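Local coordinates for protein alginate lyase AlgAT5 (Defluviitalea, PDB 5ZQI) that probably cleaves alginate by beta-elimination, as a lyase of polysaccharide lyase family 7 built on a beta-sandwich fold, at residues P58-L62 and G99-V103; H89-F93 and F104-C108. One frame throughout, in Å; residues are numbered along the deposited sequence.

Overall arrangement
A short, weakly bonded helical turn within Pro58-Leu62 lies close to the start of the modelled chain. The chain then passes strands 67-70 and 78-79 and a loop before reaching His89-Phe93, which leads into edge strand 93-95. A turn follows, and strand 102-107 runs back beside that edge. Its beginning, in Gly99-Val103, meets the helical turn and closes contact 1 across 36 intervening residues; its continuation, Phe104-Cys108, meets His89-Phe93 and closes contact 2 across ten. The segments alternate, so the two contacts cross rather than nest. Phe93 joins them directly by packing on Pro58 and Val102, and together they tie the N-terminal turn and an edge loop to one strand of the seven-stranded sheet.

Contact 1: residues P58-L62 and G99-V103; sequences PSDIL and GDAVV
Val102 gathers Pro58, Ile61 and Leu62 around its two methyl groups, a worked example of one branched side chain serving several neighbours. The side-chain packing on this valine is apolar. With CG1 anti to the backbone N (chi1 179°), CG2 is carried into the notch between the three residues. The ring of Pro58 crosses the valine at about a right angle, its CB lying 3.8 Å from Val102 CG2. The other valine branch meets the same ring atom, with Val102 CG1 3.9 Å from Pro58 CB. Leu62, just past the helical turn, enters with one tip, CD1 resting 3.8 Å from Val102 CG2. Ile61 adds its branch point, CB standing 3.9 Å from Val102 CG2.

A second kind of contact joins aliphatic carbon to backbone, carbonyl groups included. Ile61 lies alongside the chain that leads into the strand: its CD1 reaches 3.6 Å from Gly99 O, and CG2 meets Asp100 O and lies 4.0 Å from Ala101 CA. The first torsion splits the branches, CG2 anti to the backbone N and CG1 beside it (chi1 -57°); the second (chi2 -64°) then turns CD1 to Gly99 O.

Backbone hydrogen bonds keep the turn compact: Pro58 O accepts from Ile61 N and, at 3.0 Å, from Leu62 N. On the facing side, Asn96 OD1 receives the amides of Asp100 and Ala101, fixing the turn that precedes the strand. Pro58 and Val102 also touch Phe93, while Val102 pairs through its backbone with Ile261 of the neighbouring strand. This is edge packing in a beta-sandwich, with an N-terminal helical turn laid against the hairpin formed by strands 93-95 and 102-107.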
loop_
_atom_site.group_PDB
_atom_site.type_symbol
_atom_site.label_atom_id
_atom_site.label_comp_id
_atom_site.label_asym_id
_atom_site.label_seq_id
_atom_site.Cartn_x
_atom_site.Cartn_y
_atom_site.Cartn_z
ATOM N N PRO A 58 -8.890 -10.631 -8.707
ATOM C CA PRO A 58 -7.633 -9.876 -8.526
ATOM C C PRO A 58 -6.376 -10.684 -8.835
ATOM O O PRO A 58 -5.392 -10.131 -9.354
ATOM C CB PRO A 58 -7.720 -9.433 -7.058
ATOM C CG PRO A 58 -9.250 -9.251 -6.866
ATOM C CD PRO A 58 -9.834 -10.441 -7.583
ATOM N N SER A 59 -6.379 -11.975 -8.520
ATOM C CA SER A 59 -5.258 -12.861 -8.798
ATOM C C SER A 59 -4.985 -13.061 -10.287
ATOM O O SER A 59 -3.898 -13.540 -10.620
ATOM C CB SER A 59 -5.520 -14.205 -8.146
ATOM O OG SER A 59 -6.658 -14.840 -8.713
ATOM N N ASP A 60 -5.905 -12.677 -11.168
ATOM C CA ASP A 60 -5.688 -12.697 -12.608
ATOM C C ASP A 60 -4.993 -11.438 -13.116
ATOM O O ASP A 60 -4.476 -11.440 -14.237
ATOM C CB ASP A 60 -7.028 -12.812 -13.354
ATOM C CG ASP A 60 -7.749 -14.133 -13.107
ATOM O OD1 ASP A 60 -7.121 -15.205 -13.266
ATOM O OD2 ASP A 60 -8.951 -14.086 -12.768
ATOM N N ILE A 61 -5.012 -10.360 -12.338
ATOM C CA ILE A 61 -4.439 -9.070 -12.721
ATOM C C ILE A 61 -3.061 -8.883 -12.119
ATOM O O ILE A 61 -2.132 -8.443 -12.793
ATOM C CB ILE A 61 -5.379 -7.916 -12.291
ATOM C CG1 ILE A 61 -6.767 -8.091 -12.905
ATOM C CG2 ILE A 61 -4.723 -6.567 -12.643
ATOM C CD1 ILE A 61 -6.781 -8.014 -14.376
ATOM N N LEU A 62 -2.934 -9.197 -10.829
ATOM C CA LEU A 62 -1.700 -9.057 -10.074
ATOM C C LEU A 62 -1.235 -10.437 -9.634
ATOM O O LEU A 62 -2.054 -11.333 -9.411
ATOM C CB LEU A 62 -1.908 -8.172 -8.841
ATOM C CG LEU A 62 -2.481 -6.785 -9.103
ATOM C CD1 LEU A 62 -2.673 -6.122 -7.700
ATOM C CD2 LEU A 62 -1.671 -5.946 -10.015
ATOM N N GLY A 99 -11.428 -4.172 -16.406
ATOM C CA GLY A 99 -10.750 -5.451 -16.397
ATOM C C GLY A 99 -9.242 -5.372 -16.451
ATOM O O GLY A 99 -8.608 -6.304 -16.952
ATOM N N ASP A 100 -8.646 -4.280 -15.954
ATOM C CA ASP A 100 -7.197 -4.143 -16.021
ATOM C C ASP A 100 -6.545 -3.607 -14.747
ATOM O O ASP A 100 -5.351 -3.301 -14.765
ATOM C CB ASP A 100 -6.788 -3.259 -17.211
ATOM C CG ASP A 100 -7.345 -1.852 -17.162
ATOM O OD1 ASP A 100 -8.057 -1.471 -16.230
ATOM O OD2 ASP A 100 -7.044 -1.102 -18.135
ATOM N N ALA A 101 -7.266 -3.492 -13.640
ATOM C CA ALA A 101 -6.659 -3.091 -12.380
ATOM C C ALA A 101 -7.477 -3.650 -11.231
ATOM O O ALA A 101 -8.645 -4.005 -11.390
ATOM C CB ALA A 101 -6.551 -1.572 -12.258
ATOM N N VAL A 102 -6.842 -3.733 -10.072
ATOM C CA VAL A 102 -7.502 -4.173 -8.843
ATOM C C VAL A 102 -7.850 -2.957 -8.000
ATOM O O VAL A 102 -6.979 -2.130 -7.695
ATOM C CB VAL A 102 -6.609 -5.134 -8.042
ATOM C CG1 VAL A 102 -7.282 -5.577 -6.747
ATOM C CG2 VAL A 102 -6.258 -6.362 -8.852
ATOM N N VAL A 103 -9.110 -2.868 -7.614
ATOM C CA VAL A 103 -9.652 -1.811 -6.773
ATOM C C VAL A 103 -9.498 -2.203 -5.310
ATOM O O VAL A 103 -9.900 -3.307 -4.908
ATOM C CB VAL A 103 -11.135 -1.577 -7.104
ATOM C CG1 VAL A 103 -11.724 -0.497 -6.160
ATOM C CG2 VAL A 103 -11.329 -1.200 -8.541
#

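Contact 2: residues H89-F93 and F104-C108; sequences HSEYF and FKAHC
Phe93 and Phe104 form an antiparallel non-hydrogen-bonded pair at the edge of the seven-stranded sheet, where Tyr92 and Phe93, both facing His89, make a classic beta bulge. The phenyl rings stand in an offset edge-to-face stack, planes at 65°, with the edge of Phe93 toward the face of Phe104. CE1 of Phe93 approaches CE2 of Phe104 to 3.6 Å, and the pair extends toward Cys121 and Leu123 of the opposing sheet. Lys105 N donates to Tyr92 O over 3.0 Å.

At the other bulge residue, the Tyr92 and His107 rings are near parallel but slid apart, and Tyr92 OH sits over one face of the imidazole, 3.3 Å from His107 CE1. Fully extended, Lys105 runs past Glu91 O to place NZ 2.8 Å from Glu91 OE2, at its anti lone pair, in one of two modelled glutamate conformers. A methionine in place of Lys105 would probably leave that carboxylate without its charged mate and Tyr256 without its cation-pi partner. Lys105 O is buried with Tyr92 CD1 3.3 Å away and lacks a polar partner, which probably carries some cost, set against the salt bridge and the ring packing.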
loop_
_atom_site.group_PDB
_atom_site.type_symbol
_atom_site.label_atom_id
_atom_site.label_comp_id
_atom_site.label_asym_id
_atom_site.label_seq_id
_atom_site.Cartn_x
_atom_site.Cartn_y
_atom_site.Cartn_z
ATOM N N HIS A 89 -13.866 -9.377 -3.083
ATOM C CA HIS A 89 -14.956 -8.738 -2.358
ATOM C C HIS A 89 -15.499 -7.631 -3.247
ATOM O O HIS A 89 -14.760 -6.702 -3.592
ATOM C CB HIS A 89 -14.492 -8.177 -1.032
ATOM C CG HIS A 89 -15.613 -7.716 -0.166
ATOM N ND1 HIS A 89 -16.429 -6.652 -0.503
ATOM C CD2 HIS A 89 -16.113 -8.212 0.990
ATOM C CE1 HIS A 89 -17.353 -6.501 0.421
ATOM N NE2 HIS A 89 -17.175 -7.426 1.344
ATOM N N SER A 90 -16.787 -7.712 -3.582
ATOM C CA SER A 90 -17.407 -6.834 -4.581
ATOM C C SER A 90 -17.255 -5.353 -4.245
ATOM O O SER A 90 -17.328 -4.515 -5.148
ATOM C CB SER A 90 -18.875 -7.199 -4.717
ATOM O OG SER A 90 -19.558 -6.871 -3.533
ATOM N N GLU A 91 -17.114 -5.005 -2.968
ATOM C CA GLU A 91 -16.909 -3.605 -2.602
ATOM C C GLU A 91 -15.459 -3.239 -2.324
ATOM O O GLU A 91 -15.022 -2.137 -2.685
ATOM C CB GLU A 91 -17.735 -3.249 -1.362
ATOM C CG GLU A 91 -17.709 -1.753 -1.022
ATOM C CD GLU A 91 -18.735 -1.355 0.002
ATOM O OE1 GLU A 91 -19.444 -2.239 0.527
ATOM O OE2 GLU A 91 -18.837 -0.136 0.276
ATOM N N TYR A 92 -14.700 -4.113 -1.672
ATOM C CA TYR A 92 -13.401 -3.712 -1.139
ATOM C C TYR A 92 -12.190 -4.196 -1.910
ATOM O O TYR A 92 -11.136 -3.548 -1.792
ATOM C CB TYR A 92 -13.270 -4.172 0.341
ATOM C CG TYR A 92 -14.368 -3.611 1.218
ATOM C CD1 TYR A 92 -14.536 -2.244 1.362
ATOM C CD2 TYR A 92 -15.258 -4.442 1.859
ATOM C CE1 TYR A 92 -15.540 -1.732 2.148
ATOM C CE2 TYR A 92 -16.294 -3.943 2.607
ATOM C CZ TYR A 92 -16.434 -2.605 2.750
ATOM O OH TYR A 92 -17.456 -2.138 3.538
ATOM N N PHE A 93 -12.309 -5.262 -2.712
ATOM C CA PHE A 93 -11.121 -5.900 -3.320
ATOM C C PHE A 93 -11.547 -6.680 -4.563
ATOM O O PHE A 93 -11.965 -7.832 -4.470
ATOM C CB PHE A 93 -10.429 -6.796 -2.305
ATOM C CG PHE A 93 -9.212 -7.548 -2.824
ATOM C CD1 PHE A 93 -8.015 -6.891 -3.023
ATOM C CD2 PHE A 93 -9.270 -8.915 -3.078
ATOM C CE1 PHE A 93 -6.905 -7.589 -3.448
ATOM C CE2 PHE A 93 -8.176 -9.609 -3.512
ATOM C CZ PHE A 93 -6.964 -8.939 -3.688
ATOM N N PHE A 104 -8.892 -1.305 -4.521
ATOM C CA PHE A 104 -8.759 -1.448 -3.070
ATOM C C PHE A 104 -9.542 -0.298 -2.446
ATOM O O PHE A 104 -9.253 0.870 -2.727
ATOM C CB PHE A 104 -7.306 -1.382 -2.604
ATOM C CG PHE A 104 -6.409 -2.471 -3.130
ATOM C CD1 PHE A 104 -5.894 -2.410 -4.422
ATOM C CD2 PHE A 104 -6.035 -3.528 -2.320
ATOM C CE1 PHE A 104 -5.041 -3.414 -4.864
ATOM C CE2 PHE A 104 -5.197 -4.511 -2.769
ATOM C CZ PHE A 104 -4.697 -4.459 -4.035
ATOM N N LYS A 105 -10.479 -0.618 -1.555
ATOM C CA LYS A 105 -11.296 0.381 -0.864
ATOM C C LYS A 105 -11.254 0.120 0.631
ATOM O O LYS A 105 -11.452 -1.011 1.053
ATOM C CB LYS A 105 -12.752 0.351 -1.368
ATOM C CG LYS A 105 -13.701 1.211 -0.542
ATOM C CD LYS A 105 -15.098 1.226 -1.132
ATOM C CE LYS A 105 -16.072 1.934 -0.194
ATOM N NZ LYS A 105 -17.455 2.033 -0.711
ATOM N N ALA A 106 -11.055 1.169 1.434
ATOM C CA ALA A 106 -11.224 1.079 2.882
ATOM C C ALA A 106 -11.986 2.301 3.362
ATOM O O ALA A 106 -11.532 3.435 3.184
ATOM C CB ALA A 106 -9.873 0.939 3.598
ATOM N N HIS A 107 -13.146 2.049 3.953
ATOM C CA HIS A 107 -14.019 3.107 4.447
ATOM C C HIS A 107 -13.678 3.502 5.876
ATOM O O HIS A 107 -13.152 2.710 6.649
ATOM C CB HIS A 107 -15.484 2.671 4.360
ATOM C CG HIS A 107 -15.799 1.426 5.133
ATOM N ND1 HIS A 107 -15.066 0.261 5.009
ATOM C CD2 HIS A 107 -16.756 1.176 6.056
ATOM C CE1 HIS A 107 -15.569 -0.653 5.825
ATOM N NE2 HIS A 107 -16.602 -0.126 6.459
ATOM N N CYS A 108 -14.021 4.747 6.222
ATOM C CA CYS A 108 -13.607 5.322 7.504
ATOM C C CYS A 108 -14.244 4.621 8.685
ATOM O O CYS A 108 -13.706 4.682 9.800
ATOM C CB CYS A 108 -13.912 6.825 7.515
ATOM S SG CYS A 108 -12.929 7.776 6.317
#